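Local atomic coordinates of 3-deoxy-D-manno-octulosonate 8-phosphate phosphatase KdsC (Haemophilus influenzae Rd, PDB entry 1K1E), a protein that hydrolyses 3-deoxy-D-manno-octulosonate 8-phosphate to 3-deoxy-D-manno-octulosonate and inorganic phosphate, a step in lipopolysaccharide biosynthesis, with magnesium as cofactor. Residues K45-A50 against G146-M151. Sequence-based numbering, arbitrary orientation.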
# COMPACT_ATOMS: atom_id res chain seq x y z
N LYS A 45 -16.87 -16.46 -0.23
CA LYS A 45 -17.73 -17.33 -1.05
C LYS A 45 -17.59 -18.79 -0.61
O LYS A 45 -18.56 -19.55 -0.68
CB LYS A 45 -17.36 -17.27 -2.55
CG LYS A 45 -17.33 -15.86 -3.13
CD LYS A 45 -18.66 -15.14 -2.85
CE LYS A 45 -19.88 -15.83 -3.51
NZ LYS A 45 -21.18 -15.22 -3.03
N MET A 46 -16.36 -19.18 -0.24
CA MET A 46 -16.14 -20.56 0.17
C MET A 46 -16.97 -20.83 1.40
O MET A 46 -17.55 -21.89 1.55
CB MET A 46 -14.65 -20.81 0.43
CG MET A 46 -13.89 -20.89 -0.84
SD MET A 46 -12.15 -20.87 -0.57
CE MET A 46 -11.54 -21.60 -2.24
N LEU A 47 -17.01 -19.87 2.31
CA LEU A 47 -17.80 -20.10 3.48
C LEU A 47 -19.27 -20.32 3.18
O LEU A 47 -19.85 -21.30 3.63
CB LEU A 47 -17.69 -18.95 4.50
CG LEU A 47 -16.31 -18.75 5.19
CD1 LEU A 47 -16.35 -17.56 6.17
CD2 LEU A 47 -15.93 -20.02 6.00
N MET A 48 -19.82 -19.40 2.41
CA MET A 48 -21.24 -19.48 2.09
C MET A 48 -21.55 -20.80 1.40
O MET A 48 -22.58 -21.45 1.67
CB MET A 48 -21.55 -18.27 1.24
CG MET A 48 -21.29 -16.94 1.99
SD MET A 48 -21.70 -15.38 1.11
CE MET A 48 -21.69 -15.91 -0.40
N ASP A 49 -20.66 -21.21 0.51
CA ASP A 49 -20.80 -22.48 -0.22
C ASP A 49 -20.79 -23.70 0.73
O ASP A 49 -21.45 -24.71 0.45
CB ASP A 49 -19.70 -22.58 -1.28
CG ASP A 49 -19.69 -23.92 -2.04
OD1 ASP A 49 -18.79 -24.78 -1.79
OD2 ASP A 49 -20.58 -24.10 -2.90
N ALA A 50 -20.07 -23.58 1.84
CA ALA A 50 -19.92 -24.64 2.82
C ALA A 50 -20.96 -24.50 3.94
O ALA A 50 -20.75 -25.03 5.05
CB ALA A 50 -18.51 -24.62 3.40
N GLY A 146 -5.59 -10.37 3.54
CA GLY A 146 -6.05 -11.76 3.54
C GLY A 146 -6.26 -12.37 4.91
O GLY A 146 -6.20 -13.60 5.06
N ALA A 147 -6.41 -11.53 5.95
CA ALA A 147 -6.61 -12.08 7.28
C ALA A 147 -7.97 -12.82 7.35
O ALA A 147 -8.13 -13.77 8.08
CB ALA A 147 -6.57 -10.98 8.27
N PHE A 148 -8.96 -12.31 6.63
CA PHE A 148 -10.24 -12.98 6.61
C PHE A 148 -10.07 -14.37 6.03
O PHE A 148 -10.57 -15.40 6.57
CB PHE A 148 -11.25 -12.18 5.80
CG PHE A 148 -12.62 -12.79 5.85
CD1 PHE A 148 -13.57 -12.27 6.71
CD2 PHE A 148 -12.91 -13.95 5.12
CE1 PHE A 148 -14.86 -12.91 6.88
CE2 PHE A 148 -14.19 -14.58 5.28
CZ PHE A 148 -15.16 -14.03 6.17
N ARG A 149 -9.36 -14.43 4.92
CA ARG A 149 -9.10 -15.71 4.24
C ARG A 149 -8.32 -16.68 5.14
O ARG A 149 -8.57 -17.87 5.13
CB ARG A 149 -8.30 -15.46 2.97
CG ARG A 149 -8.06 -16.71 2.15
CD ARG A 149 -9.29 -17.51 1.82
NE ARG A 149 -8.92 -18.69 1.00
CZ ARG A 149 -8.71 -18.63 -0.30
NH1 ARG A 149 -8.84 -17.48 -0.95
NH2 ARG A 149 -8.36 -19.72 -0.94
N GLU A 150 -7.37 -16.15 5.92
CA GLU A 150 -6.63 -17.02 6.88
C GLU A 150 -7.62 -17.73 7.83
O GLU A 150 -7.55 -18.95 8.06
CB GLU A 150 -5.65 -16.17 7.69
CG GLU A 150 -4.84 -17.00 8.66
CD GLU A 150 -3.79 -16.15 9.38
OE1 GLU A 150 -3.22 -16.66 10.29
OE2 GLU A 150 -3.59 -14.96 9.03
N MET A 151 -8.55 -16.94 8.36
CA MET A 151 -9.59 -17.41 9.22
C MET A 151 -10.54 -18.36 8.48
O MET A 151 -10.82 -19.46 8.95
CB MET A 151 -10.39 -16.21 9.80
CG MET A 151 -11.57 -16.68 10.73
SD MET A 151 -12.66 -15.26 11.00
CE MET A 151 -13.21 -14.75 9.24
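Leu47 and Phe148 make the apolar half of this contact, reaching for each other from opposite directions. One methyl does the touching: Leu47 CD1 lies 3.7 Å from Phe148 CZ and 3.8 Å from Phe148 CE2, approaching the CZ-CE2 side of the ring obliquely. The Phe148 side chain leaves its helix with CG anti to the backbone N (chi1 -175°), which carries CZ across to the leucine. Met151, one turn further along, lays its CE 3.4 Å above the plane of the Phe148 ring, toward the rim of one face. Val11 of strand 10-14 touches Leu47, Phe148 and Met151.

The other half is a sulfur and methyl group against a guanidinium. Met46, extended beyond CG, sets SD 3.8 Å above the Arg149 guanidinium plane, offset toward the rim, with SD 4.0 Å from Arg149 NH2; Met46 CE approaches the same NH2 to 3.9 Å. Arg149 gets there through a bend at chi2 (52°). Several partners hold its polar end: NE forms a salt bridge with Asp153, while NH1 bonds to Arg39 O and pairs with Asp108 of a second subunit.

No hydrogen bond links the two segments, and the closest CA atoms, those of Met46 and Arg149, stand 9.5 Å apart, so within 45-50 and 146-151 the contact is made by side chains. Arg149 N bonds to Asp40 OD1 and Phe148 packs on Asp40, which probably binds substrate. Two helices thus pack side by side over strand 10-14, on one face of the parallel sheet, in the Rossmann-like core of a HAD phosphatase.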